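Local coordinates for 3-oxoacyl-[acyl-carrier-protein] synthase (Arabidopsis thaliana, PDB 2IX4), which catalyses the condensation steps of mitochondrial fatty acid synthesis, lengthening acyl chains on acyl carrier protein by two carbons from malonyl-ACP, at residues C30-M42 with K50-F64. Numbering follows the deposited sequence.
Sequences CGIRGLTLDDLKM and KLYTFDQLSSKVAAF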
ATOM      1  N   CYS A  30      -3.895  -9.621 -28.920  1.00 24.19           N
ATOM      2  CA  CYS A  30      -2.863  -9.844 -27.912  1.00 24.26           C
ATOM      3  C   CYS A  30      -1.853  -8.698 -27.930  1.00 24.14           C
ATOM      4  O   CYS A  30      -1.379  -8.294 -28.997  1.00 24.21           O
ATOM      5  CB  CYS A  30      -2.163 -11.177 -28.182  1.00 24.23           C
ATOM      6  SG  CYS A  30      -0.886 -11.617 -27.000  1.00 25.19           S
ATOM      7  N   GLY A  31      -1.532  -8.175 -26.747  1.00 23.96           N
ATOM      8  CA  GLY A  31      -0.637  -7.024 -26.629  1.00 23.67           C
ATOM      9  C   GLY A  31       0.821  -7.351 -26.354  1.00 23.70           C
ATOM     10  O   GLY A  31       1.618  -6.443 -26.095  1.00 23.67           O
ATOM     11  N   ILE A  32       1.174  -8.636 -26.416  1.00 23.40           N
ATOM     12  CA  ILE A  32       2.541  -9.092 -26.132  1.00 23.26           C
ATOM     13  C   ILE A  32       3.456  -8.967 -27.355  1.00 23.20           C
ATOM     14  O   ILE A  32       3.075  -9.334 -28.469  1.00 23.17           O
ATOM     15  CB  ILE A  32       2.574 -10.578 -25.659  1.00 23.33           C
ATOM     16  CG1 ILE A  32       1.519 -10.871 -24.572  1.00 23.89           C
ATOM     17  CG2 ILE A  32       4.002 -11.006 -25.263  1.00 23.03           C
ATOM     18  CD1 ILE A  32       1.816 -10.343 -23.205  1.00 25.16           C
ATOM     19  N   ARG A  33       4.667  -8.459 -27.131  1.00 23.13           N
ATOM     20  CA  ARG A  33       5.709  -8.430 -28.157  1.00 23.16           C
ATOM     21  C   ARG A  33       7.080  -8.717 -27.546  1.00 23.12           C
ATOM     22  O   ARG A  33       7.226  -8.747 -26.326  1.00 23.20           O
ATOM     23  CB  ARG A  33       5.718  -7.094 -28.908  1.00 23.13           C
ATOM     24  CG  ARG A  33       6.052  -5.872 -28.057  1.00 22.95           C
ATOM     25  CD  ARG A  33       6.417  -4.690 -28.943  1.00 22.58           C
ATOM     26  NE  ARG A  33       6.615  -3.457 -28.183  1.00 22.47           N
ATOM     27  CZ  ARG A  33       7.738  -3.133 -27.545  1.00 22.60           C
ATOM     28  NH1 ARG A  33       8.783  -3.955 -27.554  1.00 21.37           N
ATOM     29  NH2 ARG A  33       7.811  -1.986 -26.882  1.00 22.12           N
ATOM     30  N   GLY A  34       8.074  -8.937 -28.401  1.00 23.20           N
ATOM     31  CA  GLY A  34       9.448  -9.161 -27.948  1.00 23.40           C
ATOM     32  C   GLY A  34      10.097  -7.902 -27.394  1.00 23.50           C
ATOM     33  O   GLY A  34       9.799  -6.788 -27.839  1.00 23.30           O
ATOM     34  N   LEU A  35      10.978  -8.084 -26.413  1.00 23.64           N
ATOM     35  CA  LEU A  35      11.734  -6.981 -25.823  1.00 23.86           C
ATOM     36  C   LEU A  35      12.786  -6.429 -26.777  1.00 23.99           C
ATOM     37  O   LEU A  35      13.366  -7.170 -27.568  1.00 24.14           O
ATOM     38  CB  LEU A  35      12.438  -7.429 -24.538  1.00 23.99           C
ATOM     39  CG  LEU A  35      11.735  -7.479 -23.179  1.00 24.20           C
ATOM     40  CD1 LEU A  35      12.771  -7.762 -22.108  1.00 23.76           C
ATOM     41  CD2 LEU A  35      10.994  -6.191 -22.859  1.00 24.35           C
ATOM     42  N   THR A  36      13.022  -5.121 -26.691  1.00 24.19           N
ATOM     43  CA  THR A  36      14.141  -4.471 -27.374  1.00 24.47           C
ATOM     44  C   THR A  36      15.012  -3.776 -26.326  1.00 24.50           C
ATOM     45  O   THR A  36      14.678  -3.787 -25.137  1.00 24.53           O
ATOM     46  CB  THR A  36      13.666  -3.428 -28.408  1.00 24.52           C
ATOM     47  OG1 THR A  36      13.054  -2.328 -27.728  1.00 24.82           O
ATOM     48  CG2 THR A  36      12.672  -4.034 -29.390  1.00 24.94           C
ATOM     49  N   LEU A  37      16.118  -3.169 -26.763  1.00 24.58           N
ATOM     50  CA  LEU A  37      17.007  -2.425 -25.862  1.00 24.50           C
ATOM     51  C   LEU A  37      16.322  -1.214 -25.218  1.00 24.47           C
ATOM     52  O   LEU A  37      16.582  -0.898 -24.056  1.00 24.30           O
ATOM     53  CB  LEU A  37      18.285  -1.982 -26.584  1.00 24.52           C
ATOM     54  CG  LEU A  37      19.304  -3.047 -27.004  1.00 24.52           C
ATOM     55  CD1 LEU A  37      20.482  -2.393 -27.704  1.00 24.64           C
ATOM     56  CD2 LEU A  37      19.783  -3.869 -25.816  1.00 24.26           C
ATOM     57  N   ASP A  38      15.453  -0.550 -25.980  1.00 24.48           N
ATOM     58  CA  ASP A  38      14.703   0.614 -25.499  1.00 24.79           C
ATOM     59  C   ASP A  38      13.783   0.276 -24.327  1.00 24.57           C
ATOM     60  O   ASP A  38      13.506   1.125 -23.474  1.00 24.72           O
ATOM     61  CB  ASP A  38      13.881   1.236 -26.633  1.00 25.12           C
ATOM     62  CG  ASP A  38      14.741   1.964 -27.655  1.00 26.38           C
ATOM     63  OD1 ASP A  38      14.372   1.967 -28.850  1.00 27.73           O
ATOM     64  OD2 ASP A  38      15.782   2.539 -27.274  1.00 28.47           O
ATOM     65  N   ASP A  39      13.320  -0.970 -24.291  1.00 24.20           N
ATOM     66  CA  ASP A  39      12.379  -1.431 -23.271  1.00 24.00           C
ATOM     67  C   ASP A  39      13.012  -1.596 -21.884  1.00 23.82           C
ATOM     68  O   ASP A  39      12.300  -1.726 -20.887  1.00 24.02           O
ATOM     69  CB  ASP A  39      11.720  -2.739 -23.719  1.00 23.94           C
ATOM     70  CG  ASP A  39      10.974  -2.597 -25.040  1.00 24.12           C
ATOM     71  OD1 ASP A  39      10.429  -1.505 -25.316  1.00 23.97           O
ATOM     72  OD2 ASP A  39      10.925  -3.585 -25.801  1.00 24.05           O
ATOM     73  N   LEU A  40      14.342  -1.581 -21.827  1.00 23.53           N
ATOM     74  CA  LEU A  40      15.081  -1.720 -20.569  1.00 23.31           C
ATOM     75  C   LEU A  40      14.953  -0.489 -19.673  1.00 23.20           C
ATOM     76  O   LEU A  40      15.206  -0.565 -18.466  1.00 23.02           O
ATOM     77  CB  LEU A  40      16.566  -1.990 -20.844  1.00 23.38           C
ATOM     78  CG  LEU A  40      16.986  -3.216 -21.660  1.00 23.61           C
ATOM     79  CD1 LEU A  40      18.432  -3.072 -22.110  1.00 24.31           C
ATOM     80  CD2 LEU A  40      16.802  -4.499 -20.874  1.00 23.95           C
ATOM     81  N   LYS A  41      14.560   0.635 -20.280  1.00 22.96           N
ATOM     82  CA  LYS A  41      14.480   1.949 -19.623  1.00 23.04           C
ATOM     83  C   LYS A  41      15.841   2.409 -19.092  1.00 22.55           C
ATOM     84  O   LYS A  41      15.922   3.015 -18.023  1.00 22.81           O
ATOM     85  CB  LYS A  41      13.421   1.971 -18.503  1.00 23.30           C
ATOM     86  CG  LYS A  41      12.016   1.512 -18.898  1.00 25.08           C
ATOM     87  CD  LYS A  41      11.405   2.354 -20.019  1.00 27.71           C
ATOM     88  CE  LYS A  41       9.987   1.888 -20.353  1.00 29.79           C
ATOM     89  NZ  LYS A  41       9.895   0.420 -20.702  1.00 30.72           N
ATOM     90  N   MET A  42      16.899   2.126 -19.850  1.00 21.93           N
ATOM     91  CA  MET A  42      18.269   2.422 -19.427  1.00 21.35           C
ATOM     92  C   MET A  42      18.932   3.536 -20.245  1.00 20.98           C
ATOM     93  O   MET A  42      20.096   3.421 -20.628  1.00 20.88           O
ATOM     94  CB  MET A  42      19.121   1.149 -19.467  1.00 21.39           C
ATOM     95  CG  MET A  42      18.817   0.161 -18.351  1.00 21.33           C
ATOM     96  SD  MET A  42      19.662  -1.422 -18.551  1.00 22.38           S
ATOM     97  CE  MET A  42      21.385  -0.932 -18.488  1.00 21.22           C
ATOM     98  N   LYS A  50      23.735  -1.618 -21.877  1.00 18.64           N
ATOM     99  CA  LYS A  50      22.413  -1.998 -22.389  1.00 18.64           C
ATOM    100  C   LYS A  50      22.442  -3.388 -23.022  1.00 18.48           C
ATOM    101  O   LYS A  50      21.641  -4.258 -22.667  1.00 18.36           O
ATOM    102  CB  LYS A  50      21.921  -0.999 -23.438  1.00 18.58           C
ATOM    103  CG  LYS A  50      21.424   0.328 -22.903  1.00 19.16           C
ATOM    104  CD  LYS A  50      20.902   1.166 -24.066  1.00 19.66           C
ATOM    105  CE  LYS A  50      20.651   2.598 -23.666  1.00 20.37           C
ATOM    106  NZ  LYS A  50      20.220   3.411 -24.844  1.00 21.44           N
ATOM    107  N   LEU A  51      23.371  -3.580 -23.960  1.00 18.42           N
ATOM    108  CA  LEU A  51      23.525  -4.850 -24.672  1.00 18.69           C
ATOM    109  C   LEU A  51      23.790  -6.009 -23.716  1.00 18.46           C
ATOM    110  O   LEU A  51      23.125  -7.042 -23.800  1.00 18.65           O
ATOM    111  CB  LEU A  51      24.633  -4.763 -25.733  1.00 18.78           C
ATOM    112  CG  LEU A  51      24.347  -3.993 -27.030  1.00 19.39           C
ATOM    113  CD1 LEU A  51      25.645  -3.671 -27.764  1.00 20.34           C
ATOM    114  CD2 LEU A  51      23.392  -4.748 -27.946  1.00 19.99           C
ATOM    115  N   TYR A  52      24.741  -5.825 -22.801  1.00 18.31           N
ATOM    116  CA  TYR A  52      25.032  -6.835 -21.783  1.00 18.23           C
ATOM    117  C   TYR A  52      23.794  -7.175 -20.960  1.00 18.00           C
ATOM    118  O   TYR A  52      23.501  -8.351 -20.730  1.00 18.11           O
ATOM    119  CB  TYR A  52      26.164  -6.395 -20.842  1.00 18.35           C
ATOM    120  CG  TYR A  52      26.121  -7.133 -19.514  1.00 18.66           C
ATOM    121  CD1 TYR A  52      26.743  -8.371 -19.359  1.00 18.86           C
ATOM    122  CD2 TYR A  52      25.422  -6.604 -18.424  1.00 19.35           C
ATOM    123  CE1 TYR A  52      26.683  -9.057 -18.148  1.00 19.07           C
ATOM    124  CE2 TYR A  52      25.347  -7.285 -17.216  1.00 19.51           C
ATOM    125  CZ  TYR A  52      25.985  -8.503 -17.083  1.00 19.44           C
ATOM    126  OH  TYR A  52      25.912  -9.166 -15.884  1.00 19.60           O
ATOM    127  N   THR A  53      23.084  -6.142 -20.508  1.00 17.55           N
ATOM    128  CA  THR A  53      21.938  -6.320 -19.622  1.00 17.24           C
ATOM    129  C   THR A  53      20.822  -7.108 -20.305  1.00 17.21           C
ATOM    130  O   THR A  53      20.269  -8.040 -19.715  1.00 16.94           O
ATOM    131  CB  THR A  53      21.408  -4.966 -19.085  1.00 17.20           C
ATOM    132  OG1 THR A  53      22.466  -4.274 -18.412  1.00 16.79           O
ATOM    133  CG2 THR A  53      20.259  -5.179 -18.111  1.00 17.23           C
ATOM    134  N   PHE A  54      20.509  -6.734 -21.548  1.00 17.07           N
ATOM    135  CA  PHE A  54      19.503  -7.435 -22.351  1.00 17.16           C
ATOM    136  C   PHE A  54      19.766  -8.941 -22.415  1.00 17.06           C
ATOM    137  O   PHE A  54      18.852  -9.748 -22.245  1.00 16.92           O
ATOM    138  CB  PHE A  54      19.446  -6.851 -23.769  1.00 17.14           C
ATOM    139  CG  PHE A  54      18.294  -7.366 -24.591  1.00 17.71           C
ATOM    140  CD1 PHE A  54      17.031  -6.791 -24.480  1.00 17.51           C
ATOM    141  CD2 PHE A  54      18.472  -8.429 -25.476  1.00 17.61           C
ATOM    142  CE1 PHE A  54      15.960  -7.267 -25.237  1.00 17.71           C
ATOM    143  CE2 PHE A  54      17.405  -8.912 -26.237  1.00 17.64           C
ATOM    144  CZ  PHE A  54      16.148  -8.326 -26.117  1.00 17.57           C
ATOM    145  N   ASP A  55      21.022  -9.301 -22.653  1.00 17.20           N
ATOM    146  CA  ASP A  55      21.442 -10.693 -22.745  1.00 17.40           C
ATOM    147  C   ASP A  55      21.261 -11.482 -21.449  1.00 17.50           C
ATOM    148  O   ASP A  55      21.199 -12.710 -21.480  1.00 17.52           O
ATOM    149  CB  ASP A  55      22.896 -10.772 -23.213  1.00 17.48           C
ATOM    150  CG  ASP A  55      23.042 -10.575 -24.715  1.00 18.13           C
ATOM    151  OD1 ASP A  55      22.021 -10.386 -25.414  1.00 18.88           O
ATOM    152  OD2 ASP A  55      24.189 -10.620 -25.203  1.00 19.16           O
ATOM    153  N   GLN A  56      21.155 -10.785 -20.318  1.00 17.69           N
ATOM    154  CA  GLN A  56      20.998 -11.457 -19.020  1.00 17.95           C
ATOM    155  C   GLN A  56      19.548 -11.796 -18.702  1.00 18.30           C
ATOM    156  O   GLN A  56      19.266 -12.481 -17.717  1.00 18.27           O
ATOM    157  CB  GLN A  56      21.605 -10.626 -17.882  1.00 17.93           C
ATOM    158  CG  GLN A  56      23.053 -10.187 -18.096  1.00 17.42           C
ATOM    159  CD  GLN A  56      23.915 -11.249 -18.752  1.00 17.41           C
ATOM    160  OE1 GLN A  56      24.144 -12.323 -18.188  1.00 16.72           O
ATOM    161  NE2 GLN A  56      24.411 -10.944 -19.950  1.00 16.52           N
ATOM    162  N   LEU A  57      18.635 -11.320 -19.545  1.00 18.46           N
ATOM    163  CA  LEU A  57      17.208 -11.511 -19.333  1.00 18.93           C
ATOM    164  C   LEU A  57      16.705 -12.818 -19.945  1.00 19.15           C
ATOM    165  O   LEU A  57      16.717 -12.995 -21.166  1.00 19.23           O
ATOM    166  CB  LEU A  57      16.423 -10.320 -19.891  1.00 18.96           C
ATOM    167  CG  LEU A  57      16.814  -8.911 -19.431  1.00 19.23           C
ATOM    168  CD1 LEU A  57      15.923  -7.885 -20.115  1.00 19.96           C
ATOM    169  CD2 LEU A  57      16.743  -8.761 -17.912  1.00 19.38           C
ATOM    170  N   SER A  58      16.269 -13.731 -19.079  1.00 19.38           N
ATOM    171  CA  SER A  58      15.690 -15.004 -19.498  1.00 19.48           C
ATOM    172  C   SER A  58      14.392 -14.784 -20.271  1.00 19.27           C
ATOM    173  O   SER A  58      14.154 -15.423 -21.299  1.00 19.20           O
ATOM    174  CB  SER A  58      15.431 -15.887 -18.279  1.00 19.37           C
ATOM    175  OG  SER A  58      16.652 -16.299 -17.694  1.00 21.16           O
ATOM    176  N   SER A  59      13.565 -13.873 -19.770  1.00 19.07           N
ATOM    177  CA  SER A  59      12.301 -13.534 -20.403  1.00 18.95           C
ATOM    178  C   SER A  59      12.477 -12.302 -21.278  1.00 18.91           C
ATOM    179  O   SER A  59      12.858 -11.242 -20.787  1.00 19.00           O
ATOM    180  CB  SER A  59      11.243 -13.268 -19.336  1.00 18.95           C
ATOM    181  OG  SER A  59       9.970 -13.043 -19.912  1.00 19.11           O
ATOM    182  N   LYS A  60      12.201 -12.451 -22.572  1.00 18.80           N
ATOM    183  CA  LYS A  60      12.375 -11.362 -23.538  1.00 18.72           C
ATOM    184  C   LYS A  60      11.059 -11.004 -24.230  1.00 18.80           C
ATOM    185  O   LYS A  60      11.036 -10.642 -25.414  1.00 18.80           O
ATOM    186  CB  LYS A  60      13.464 -11.710 -24.563  1.00 18.62           C
ATOM    187  CG  LYS A  60      14.865 -11.890 -23.958  1.00 18.53           C
ATOM    188  CD  LYS A  60      15.901 -12.136 -25.036  1.00 18.84           C
ATOM    189  CE  LYS A  60      17.301 -12.296 -24.457  1.00 19.61           C
ATOM    190  NZ  LYS A  60      17.512 -13.628 -23.816  1.00 20.20           N
ATOM    191  N   VAL A  61       9.967 -11.113 -23.475  1.00 18.87           N
ATOM    192  CA  VAL A  61       8.624 -10.756 -23.947  1.00 18.54           C
ATOM    193  C   VAL A  61       7.914  -9.915 -22.890  1.00 18.65           C
ATOM    194  O   VAL A  61       8.154 -10.080 -21.692  1.00 18.66           O
ATOM    195  CB  VAL A  61       7.754 -12.008 -24.316  1.00 18.55           C
ATOM    196  CG1 VAL A  61       8.337 -12.753 -25.518  1.00 18.17           C
ATOM    197  CG2 VAL A  61       7.589 -12.959 -23.121  1.00 18.50           C
ATOM    198  N   ALA A  62       7.054  -9.002 -23.338  1.00 18.57           N
ATOM    199  CA  ALA A  62       6.289  -8.152 -22.428  1.00 18.62           C
ATOM    200  C   ALA A  62       5.095  -7.532 -23.146  1.00 18.87           C
ATOM    201  O   ALA A  62       5.057  -7.495 -24.377  1.00 18.95           O
ATOM    202  CB  ALA A  62       7.183  -7.065 -21.818  1.00 18.54           C
ATOM    203  N   ALA A  63       4.126  -7.055 -22.370  1.00 19.04           N
ATOM    204  CA  ALA A  63       2.932  -6.422 -22.923  1.00 19.36           C
ATOM    205  C   ALA A  63       2.946  -4.929 -22.635  1.00 19.42           C
ATOM    206  O   ALA A  63       2.876  -4.515 -21.481  1.00 19.37           O
ATOM    207  CB  ALA A  63       1.694  -7.063 -22.352  1.00 19.45           C
ATOM    208  N   PHE A  64       3.017  -4.131 -23.699  1.00 19.85           N
ATOM    209  CA  PHE A  64       3.265  -2.695 -23.590  1.00 20.04           C
ATOM    210  C   PHE A  64       2.046  -1.843 -23.909  1.00 20.24           C
ATOM    211  O   PHE A  64       1.308  -2.125 -24.853  1.00 20.29           O
ATOM    212  CB  PHE A  64       4.387  -2.275 -24.550  1.00 20.18           C
ATOM    213  CG  PHE A  64       5.734  -2.857 -24.218  1.00 20.27           C
ATOM    214  CD1 PHE A  64       6.129  -4.076 -24.758  1.00 20.21           C
ATOM    215  CD2 PHE A  64       6.614  -2.172 -23.389  1.00 20.41           C
ATOM    216  CE1 PHE A  64       7.380  -4.618 -24.464  1.00 20.24           C
ATOM    217  CE2 PHE A  64       7.866  -2.702 -23.092  1.00 20.71           C
ATOM    218  CZ  PHE A  64       8.246  -3.932 -23.629  1.00 20.63           C
TER
HETATM  219  O   HOH W   1       2.861  -4.410 -26.896  1.00 30.06           O
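Arg-33 and Ala-62 form the hydrogen-bonded pair of a two-stranded antiparallel ribbon, 32-34 against 61-63, which stands apart from the large central sheet of this thiolase-like fold and continues into apolar packing against helix 47-55 and the turn after it. Arg-33 N gives a nearly straight bond to Ala-62 O (2.9 Å, 172°), and Ala-62 N answers to Arg-33 O. Just beyond the strands, Leu-35 N bonds to Lys-60 O (2.7 Å) from above the carbonyl plane. Small Ala-63 admits Ile-32 CD1 to within 3.4 Å of its CB.

On the Arg-33 and Ala-62 side, Phe-64 offers a flat face on which the guanidinium lies, planes 3° apart and CZ 3.7 Å from the ring centroid, a cation-pi stack. With chi1 at 64°, CG sits between backbone N and carbonyl carbon, and the extended chain beyond carries the group over the ring. Asp-39 fixes its rotation end-on, OD2 taking NH1 at 2.8 Å and OD1 taking NH2; OD2 also accepts Thr-36 N, which comes from the other face of the carboxylate than NH1. A leucine in place of Arg-33 would probably leave the Asp-39 carboxylate without its countercharge and Phe-64 without its cation.

Branched Leu-35 suits the junction: CD2 meets the Phe-64 edge (CZ, 3.6 Å) and small Ala-62, CD1 touches Leu-57 CD1, and CB packs on Phe-54 CE1. Broad Phe-54 also takes Leu-37 CD2 at its CB (3.6 Å), while Leu-40 CD2 abuts Leu-57.

The backbone of Ala-63 hydrogen-bonds to that of Ile-248, helix 212-220 backs Leu-57 and Met-42, and Ile-137 of the second subunit packs on Met-42 and Thr-53.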